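Computationally designed four-helix bundle protein (Synthetic construct, PDB 3U3B) is of unknown function but forms a hyperthermostable four-helix bundle with a computationally redesigned hydrophobic core, on a chain related in sequence to Hpt domains. Local coordinates at residues Tyr7-Lys10 with Val11-Leu15; Lys41-Arg44 with Leu45-Met49; Glu51-Thr55 with Met56-Ser60. All blocks are in the same frame, centred on the assembly; numbering follows the deposited sequence. Where two conformers were deposited one is given.

Interaction 1: residues Tyr7-Lys10 with Val11-Leu15; sequences YIKK and VTDEL
The Tyr-7 ring leaves its backbone opposite the amide nitrogen (chi1 173°), which carries it along the helix toward the next turn, while Val-11 places CG1 opposite its own nitrogen and leaves CG2 beside it, facing back to the tyrosine. Val-11 CG2 lies over one face of the Tyr-7 ring, 3.9 Å from the ring centroid and 18° off the normal. It is displaced toward the rim, and the nearest ring atom is CZ of Tyr-7, 3.7 Å from Val-11 CG2. This geometry meets the definition of a CH-pi contact. Val-11 CG2 also rests 3.3 Å from Tyr-7 O, so Val-11 is fitted against both ring and main chain of the residue one turn earlier.

The pairing is the i to i+4 spacing of an alpha helix, here near the start of helix 3-30 of the four-helix bundle, and the backbone confirms it: Val-11 N donates to Tyr-7 O at 2.9 Å, and the three residues that follow repeat the pattern. Helix 36-56 packs on this side through Met-56 and Ile-52, burying Val-11 while Tyr-7 stays largely exposed.

Thr-12 is buried, and its hydroxyl sits between two main-chain acceptors: Thr-12 OG1 is 3.1 Å from both Ile-8 O and Lys-9 O, so its proton could turn to either or be shared. On the more exposed flank, the aliphatic stem of Lys-9 runs past the Asp-13 carboxylate, with Lys-9 CG 3.9 Å from Asp-13 OD2. Lys-9 NZ stands 4.6 Å from the same Asp-13 OD2, a separation consistent with electrostatic attraction without direct contact.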
loop_
_atom_site.group_PDB
_atom_site.type_symbol
_atom_site.label_atom_id
_atom_site.label_comp_id
_atom_site.label_asym_id
_atom_site.label_seq_id
_atom_site.Cartn_x
_atom_site.Cartn_y
_atom_site.Cartn_z
ATOM N N TYR A 7 -13.640 -17.351 2.791
ATOM C CA TYR A 7 -12.273 -17.167 2.322
ATOM C C TYR A 7 -12.021 -15.779 1.772
ATOM O O TYR A 7 -11.028 -15.134 2.129
ATOM C CB TYR A 7 -11.957 -18.169 1.235
ATOM C CG TYR A 7 -10.621 -17.957 0.572
ATOM C CD1 TYR A 7 -9.436 -18.307 1.218
ATOM C CD2 TYR A 7 -10.533 -17.435 -0.700
ATOM C CE1 TYR A 7 -8.198 -18.135 0.599
ATOM C CE2 TYR A 7 -9.304 -17.260 -1.316
ATOM C CZ TYR A 7 -8.146 -17.613 -0.665
ATOM O OH TYR A 7 -6.928 -17.445 -1.286
ATOM N N ILE A 8 -12.892 -15.324 0.876
ATOM C CA ILE A 8 -12.739 -13.989 0.323
ATOM C C ILE A 8 -12.836 -12.913 1.403
ATOM O O ILE A 8 -12.129 -11.919 1.337
ATOM C CB ILE A 8 -13.729 -13.676 -0.822
ATOM C CG1 ILE A 8 -15.170 -13.969 -0.412
ATOM C CG2 ILE A 8 -13.355 -14.461 -2.046
ATOM C CD1 ILE A 8 -15.896 -12.785 0.200
ATOM N N LYS A 9 -13.697 -13.110 2.395
ATOM C CA LYS A 9 -13.825 -12.141 3.482
ATOM C C LYS A 9 -12.531 -12.066 4.320
ATOM O O LYS A 9 -12.052 -10.973 4.681
ATOM C CB LYS A 9 -15.001 -12.514 4.372
ATOM C CG LYS A 9 -15.243 -11.522 5.507
ATOM C CD LYS A 9 -16.204 -12.082 6.551
ATOM C CE LYS A 9 -16.468 -11.084 7.681
ATOM N NZ LYS A 9 -17.212 -9.881 7.205
ATOM N N LYS A 10 -11.973 -13.234 4.625
ATOM C CA LYS A 10 -10.690 -13.365 5.316
ATOM C C LYS A 10 -9.536 -12.696 4.542
ATOM O O LYS A 10 -8.659 -12.029 5.126
ATOM C CB LYS A 10 -10.418 -14.863 5.553
ATOM C CG LYS A 10 -9.238 -15.183 6.482
ATOM C CD LYS A 10 -9.676 -15.617 7.900
ATOM C CE LYS A 10 -8.461 -15.968 8.775
ATOM N NZ LYS A 10 -7.508 -16.886 8.057
ATOM N N VAL A 11 -9.534 -12.847 3.223
ATOM C CA VAL A 11 -8.472 -12.274 2.403
ATOM C C VAL A 11 -8.589 -10.750 2.316
ATOM O O VAL A 11 -7.579 -10.044 2.431
ATOM C CB VAL A 11 -8.459 -12.880 1.004
ATOM C CG1 VAL A 11 -7.569 -12.083 0.054
ATOM C CG2 VAL A 11 -7.995 -14.311 1.083
ATOM N N THR A 12 -9.808 -10.243 2.158
ATOM C CA THR A 12 -10.017 -8.802 2.080
ATOM C C THR A 12 -9.800 -8.126 3.429
ATOM O O THR A 12 -9.359 -6.970 3.484
ATOM C CB THR A 12 -11.407 -8.417 1.489
ATOM O OG1 THR A 12 -12.458 -9.011 2.251
ATOM C CG2 THR A 12 -11.517 -8.858 0.028
ATOM N N ASP A 13 -10.116 -8.822 4.515
ATOM C CA ASP A 13 -9.841 -8.296 5.845
ATOM C C ASP A 13 -8.326 -8.210 6.088
ATOM O O ASP A 13 -7.843 -7.282 6.745
ATOM C CB ASP A 13 -10.485 -9.160 6.916
ATOM C CG ASP A 13 -11.985 -8.919 7.050
ATOM O OD1 ASP A 13 -12.509 -7.961 6.440
ATOM O OD2 ASP A 13 -12.640 -9.686 7.786
ATOM N N GLU A 14 -7.584 -9.163 5.549
ATOM C CA GLU A 14 -6.133 -9.174 5.671
ATOM C C GLU A 14 -5.534 -7.995 4.913
ATOM O O GLU A 14 -4.594 -7.339 5.396
ATOM C CB GLU A 14 -5.609 -10.499 5.141
ATOM C CG GLU A 14 -4.113 -10.670 5.125
ATOM C CD GLU A 14 -3.724 -11.961 4.434
ATOM O OE1 GLU A 14 -4.550 -12.470 3.651
ATOM O OE2 GLU A 14 -2.611 -12.472 4.671
ATOM N N LEU A 15 -6.100 -7.704 3.743
ATOM C CA LEU A 15 -5.626 -6.606 2.919
ATOM C C LEU A 15 -5.921 -5.264 3.585
ATOM O O LEU A 15 -5.090 -4.339 3.548
ATOM C CB LEU A 15 -6.243 -6.648 1.533
ATOM C CG LEU A 15 -5.658 -7.689 0.576
ATOM C CD1 LEU A 15 -6.542 -7.839 -0.690
ATOM C CD2 LEU A 15 -4.209 -7.377 0.217
#

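Interaction 2: residues Lys41-Arg44 with Leu45-Met49; sequences KIYR and LVHTM
Leu-45 can be traced outward from the backbone along the carbonyl of Lys-41, one helical turn earlier. Leu-45 CB lies 3.5 Å from Lys-41 O. Leu-45 CG, brought beside the backbone nitrogen by chi1 of -75°, comes to 3.3 Å from Lys-41 O. The methyl Leu-45 CD1 ends 3.6 Å from Lys-41 O. Three carbons of the side chain thus line one carbonyl oxygen, which meanwhile accepts the Leu-45 N-H. The leucine tip then continues off the helix surface to meet another helix.

Thr-48 reaches back by the same step but with a polar group. Its OG1 donates to Arg-44 O at 2.8 Å, and Thr-48 N donates to Arg-44 O at 3.1 Å. The two donors approach from opposite faces of the carbonyl plane, the amide standing 35° out of it, and both bond to Arg-44 O, which is gripped twice by one residue. The hydroxyl is thereby satisfied by the main chain, as is common for threonine within a helix.

Tyr-43 and His-47 place their rings near one another, with Tyr-43 CE2 4.2 Å from His-47 CD2. The approach is oblique, and the evidence supports a loose contact between rings, not a stack. Ile-42 CG2 and Val-46 CG2 are similarly loose, at 4.3 Å.

Located midway along helix 36-56, this turn serves two neighbours: Leu-45 leans on Val-22 of helix 3-30, Tyr-43, Val-46 and His-47 gather on Met-69 of helix 59-76, and Met-49 reaches both helices, touching Leu-18 and Ile-19 of the first and Leu-65 of the second.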
loop_
_atom_site.group_PDB
_atom_site.type_symbol
_atom_site.label_atom_id
_atom_site.label_comp_id
_atom_site.label_asym_id
_atom_site.label_seq_id
_atom_site.Cartn_x
_atom_site.Cartn_y
_atom_site.Cartn_z
ATOM N N LYS A 41 9.727 -0.279 5.668
ATOM C CA LYS A 41 8.609 -1.096 6.170
ATOM C C LYS A 41 7.396 -0.967 5.254
ATOM O O LYS A 41 6.697 -1.955 4.964
ATOM C CB LYS A 41 8.195 -0.653 7.583
ATOM C CG LYS A 41 9.116 -1.231 8.674
ATOM C CD LYS A 41 9.010 -0.494 10.026
ATOM C CE LYS A 41 10.193 -0.819 10.956
ATOM N NZ LYS A 41 10.471 -2.288 11.067
ATOM N N ILE A 42 7.134 0.260 4.835
ATOM C CA ILE A 42 6.054 0.543 3.920
ATOM C C ILE A 42 6.219 -0.181 2.592
ATOM O O ILE A 42 5.260 -0.783 2.090
ATOM C CB ILE A 42 5.913 2.077 3.695
ATOM C CG1 ILE A 42 5.312 2.740 4.935
ATOM C CG2 ILE A 42 5.058 2.402 2.465
ATOM C CD1 ILE A 42 5.508 4.254 4.929
ATOM N N TYR A 43 7.421 -0.154 2.031
ATOM C CA TYR A 43 7.657 -0.836 0.773
ATOM C C TYR A 43 7.332 -2.304 0.940
ATOM O O TYR A 43 6.647 -2.881 0.089
ATOM C CB TYR A 43 9.101 -0.703 0.310
ATOM C CG TYR A 43 9.303 -1.303 -1.054
ATOM C CD1 TYR A 43 9.161 -0.533 -2.195
ATOM C CD2 TYR A 43 9.548 -2.670 -1.204
ATOM C CE1 TYR A 43 9.305 -1.077 -3.439
ATOM C CE2 TYR A 43 9.700 -3.229 -2.467
ATOM C CZ TYR A 43 9.565 -2.423 -3.570
ATOM O OH TYR A 43 9.710 -2.953 -4.812
ATOM N N ARG A 44 7.828 -2.918 2.021
ATOM C CA ARG A 44 7.620 -4.368 2.223
ATOM C C ARG A 44 6.142 -4.751 2.495
ATOM O O ARG A 44 5.698 -5.832 2.087
ATOM C CB ARG A 44 8.581 -4.962 3.267
ATOM C CG ARG A 44 10.043 -5.059 2.764
ATOM C CD ARG A 44 11.014 -5.697 3.767
ATOM N NE ARG A 44 11.123 -4.889 4.992
ATOM C CZ ARG A 44 12.112 -4.060 5.297
ATOM N NH1 ARG A 44 13.167 -3.910 4.511
ATOM N NH2 ARG A 44 12.058 -3.398 6.434
ATOM N N LEU A 45 5.387 -3.872 3.154
ATOM C CA LEU A 45 3.968 -4.058 3.357
ATOM C C LEU A 45 3.227 -4.023 2.030
ATOM O O LEU A 45 2.387 -4.909 1.755
ATOM C CB LEU A 45 3.396 -3.000 4.309
ATOM C CG LEU A 45 3.727 -3.216 5.784
ATOM C CD1 LEU A 45 3.477 -1.927 6.580
ATOM C CD2 LEU A 45 2.947 -4.386 6.384
ATOM N N VAL A 46 3.544 -3.036 1.202
ATOM C CA VAL A 46 2.895 -2.898 -0.095
ATOM C C VAL A 46 3.226 -4.097 -1.009
ATOM O O VAL A 46 2.355 -4.587 -1.753
ATOM C CB VAL A 46 3.267 -1.571 -0.754
ATOM C CG1 VAL A 46 2.715 -1.465 -2.161
ATOM C CG2 VAL A 46 2.758 -0.394 0.092
ATOM N N HIS A 47 4.476 -4.571 -0.953
ATOM C CA HIS A 47 4.910 -5.734 -1.724
ATOM C C HIS A 47 4.121 -6.980 -1.328
ATOM O O HIS A 47 3.795 -7.841 -2.169
ATOM C CB HIS A 47 6.411 -5.950 -1.481
ATOM C CG HIS A 47 7.061 -6.909 -2.419
ATOM N ND1 HIS A 47 7.194 -8.250 -2.141
ATOM C CD2 HIS A 47 7.648 -6.718 -3.624
ATOM C CE1 HIS A 47 7.804 -8.853 -3.139
ATOM N NE2 HIS A 47 8.099 -7.945 -4.050
ATOM N N THR A 48 3.850 -7.093 -0.034
ATOM C CA THR A 48 3.053 -8.183 0.528
ATOM C C THR A 48 1.602 -8.128 -0.012
ATOM O O THR A 48 1.027 -9.139 -0.436
ATOM C CB THR A 48 3.074 -8.119 2.066
ATOM O OG1 THR A 48 4.414 -8.337 2.529
ATOM C CG2 THR A 48 2.176 -9.150 2.683
ATOM N N MET A 49 1.020 -6.945 0.000
ATOM C CA MET A 49 -0.326 -6.739 -0.541
ATOM C C MET A 49 -0.408 -7.067 -2.023
ATOM O O MET A 49 -1.390 -7.651 -2.481
ATOM C CB MET A 49 -0.727 -5.283 -0.342
ATOM C CG MET A 49 -0.885 -4.893 1.099
ATOM S SD MET A 49 -1.720 -3.269 1.202
ATOM C CE MET A 49 -0.444 -2.111 0.770
#

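Interaction 3: residues Glu51-Thr55 with Met56-Ser60; sequences EITET and MGFSS
A Schellman motif closes helix 36-56, and its signature is a 6→1 hydrogen bond enclosing a 5→2 bond. Phe-58 N donates to Thr-53 O at 2.9 Å, five positions back, while inside that span Gly-57 N makes a weak bond to Glu-54 O at 3.3 Å. Gly-57 N also bonds weakly to Thr-53 O. Thr-53 O is therefore shared by two amides, the Phe-58 one being the stronger. Gly-57 is the C-prime residue: at phi 84° and psi 20° a beta carbon would be jammed against the preceding carbonyl oxygen, a strain that glycine escapes.

The last regular turn is marked by Met-56 N donating to Ile-52 O. Met-56 CG, turned beside its own nitrogen (chi1 -67°), also rests 3.3 Å from Ile-52 O. Past the glycine the chain folds back, so the CB of Met-56 sits over the centre of the Phe-58 ring, 3.6 Å above its plane. Phe-58 CB in turn approaches Thr-53 CB to 4.0 Å, the apolar contact between the C3 and C-double-prime positions of a Schellman motif.

Polar ends are engaged just upstream: Thr-53 OG1 is hydrogen-bonded to Lys-50 O, and Glu-54 forms a salt bridge with Lys-50. Phe-58 is the centre of an inverse gamma turn, with Ser-59 N weakly bonded to Gly-57 O at 2.9 Å, and it occupies the N-cap position of helix 59-76. Ending one helix by a Schellman motif and starting the next within two residues is a compact way to build a helical hairpin, here the link between helices 36-56 and 59-76.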
loop_
_atom_site.group_PDB
_atom_site.type_symbol
_atom_site.label_atom_id
_atom_site.label_comp_id
_atom_site.label_asym_id
_atom_site.label_seq_id
_atom_site.Cartn_x
_atom_site.Cartn_y
_atom_site.Cartn_z
ATOM N N GLU A 51 1.477 -9.139 -3.786
ATOM C CA GLU A 51 1.496 -10.610 -3.900
ATOM C C GLU A 51 0.075 -11.175 -3.706
ATOM O O GLU A 51 -0.393 -12.001 -4.502
ATOM C CB GLU A 51 2.443 -11.215 -2.861
ATOM C CG GLU A 51 2.429 -12.749 -2.862
ATOM C CD GLU A 51 3.291 -13.380 -1.791
ATOM O OE1 GLU A 51 3.830 -12.657 -0.918
ATOM O OE2 GLU A 51 3.429 -14.623 -1.816
ATOM N N ILE A 52 -0.606 -10.754 -2.645
ATOM C CA ILE A 52 -1.969 -11.235 -2.380
ATOM C C ILE A 52 -2.934 -10.882 -3.518
ATOM O O ILE A 52 -3.700 -11.751 -3.981
ATOM C CB ILE A 52 -2.514 -10.689 -1.051
ATOM C CG1 ILE A 52 -1.716 -11.265 0.112
ATOM C CG2 ILE A 52 -4.034 -10.980 -0.891
ATOM C CD1 ILE A 52 -1.886 -10.517 1.371
ATOM N N THR A 53 -2.894 -9.634 -3.986
ATOM C CA THR A 53 -3.828 -9.214 -5.036
ATOM C C THR A 53 -3.587 -9.972 -6.337
ATOM O O THR A 53 -4.542 -10.253 -7.085
ATOM C CB THR A 53 -3.754 -7.712 -5.313
ATOM O OG1 THR A 53 -2.402 -7.353 -5.632
ATOM C CG2 THR A 53 -4.220 -6.969 -4.122
ATOM N N GLU A 54 -2.329 -10.338 -6.593
ATOM C CA GLU A 54 -2.025 -11.105 -7.791
ATOM C C GLU A 54 -2.613 -12.502 -7.671
ATOM O O GLU A 54 -3.156 -13.039 -8.631
ATOM C CB GLU A 54 -0.519 -11.220 -8.028
ATOM C CG GLU A 54 0.179 -9.945 -8.486
ATOM C CD GLU A 54 -0.376 -9.383 -9.799
ATOM O OE1 GLU A 54 -1.419 -9.870 -10.287
ATOM O OE2 GLU A 54 0.237 -8.436 -10.346
ATOM N N THR A 55 -2.484 -13.093 -6.492
ATOM C CA THR A 55 -3.047 -14.405 -6.260
ATOM C C THR A 55 -4.553 -14.376 -6.484
ATOM O O THR A 55 -5.122 -15.304 -7.064
ATOM C CB THR A 55 -2.735 -14.890 -4.835
ATOM O OG1 THR A 55 -1.310 -14.962 -4.661
ATOM C CG2 THR A 55 -3.338 -16.259 -4.591
ATOM N N MET A 56 -5.193 -13.311 -6.021
ATOM C CA MET A 56 -6.650 -13.212 -6.058
ATOM C C MET A 56 -7.200 -12.783 -7.409
ATOM O O MET A 56 -8.390 -12.968 -7.682
ATOM C CB MET A 56 -7.128 -12.230 -4.983
ATOM C CG MET A 56 -6.882 -12.713 -3.571
ATOM S SD MET A 56 -7.409 -14.423 -3.312
ATOM C CE MET A 56 -9.104 -14.340 -3.898
ATOM N N GLY A 57 -6.345 -12.220 -8.256
ATOM C CA GLY A 57 -6.774 -11.765 -9.568
ATOM C C GLY A 57 -7.382 -10.365 -9.478
ATOM O O GLY A 57 -8.118 -9.927 -10.369
ATOM N N PHE A 58 -7.058 -9.654 -8.400
ATOM C CA PHE A 58 -7.508 -8.273 -8.219
ATOM C C PHE A 58 -6.627 -7.307 -9.011
ATOM O O PHE A 58 -5.850 -6.549 -8.441
ATOM C CB PHE A 58 -7.475 -7.876 -6.738
ATOM C CG PHE A 58 -8.426 -8.649 -5.863
ATOM C CD1 PHE A 58 -9.511 -9.330 -6.397
ATOM C CD2 PHE A 58 -8.234 -8.686 -4.496
ATOM C CE1 PHE A 58 -10.377 -10.031 -5.574
ATOM C CE2 PHE A 58 -9.099 -9.386 -3.671
ATOM C CZ PHE A 58 -10.173 -10.063 -4.219
ATOM N N SER A 59 -6.766 -7.334 -10.326
ATOM C CA SER A 59 -5.852 -6.639 -11.228
ATOM C C SER A 59 -5.856 -5.117 -11.098
ATOM O O SER A 59 -4.822 -4.483 -11.256
ATOM C CB SER A 59 -6.198 -7.012 -12.667
ATOM O OG SER A 59 -7.590 -6.875 -12.868
ATOM N N SER A 60 -7.018 -4.530 -10.844
ATOM C CA SER A 60 -7.111 -3.077 -10.725
ATOM C C SER A 60 -6.395 -2.584 -9.469
ATOM O O SER A 60 -5.831 -1.489 -9.460
ATOM C CB SER A 60 -8.569 -2.628 -10.693
ATOM O OG SER A 60 -9.185 -3.025 -9.481
#

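How the interactions relate
Interaction 2 is the most central; interaction 1 is partly buried near the start of helix 3-30, about 15 Å from the chain's centre, and interaction 3 is a surface turn. Interactions 1 and 3 join directly: Val-11 CG1 packs 3.7 Å from Met-56 CG, and Leu-15 CD2 3.8 Å from Ile-52 CG2, an apolar seam between helices 3-30 and 36-56. Leu-15 CD2 also packs 3.9 Å from Met-49 O of interaction 2. Interactions 2 and 3 follow one another on helix 36-56, linked by a weak hydrogen bond from Thr-53 OG1 to Met-49 O. Chemistry follows place: regular i to i+4 bonds with aromatic or hydroxyl extras in interactions 1 and 2; a Schellman cap with one good and two weak bonds, and a positive-phi glycine, in interaction 3.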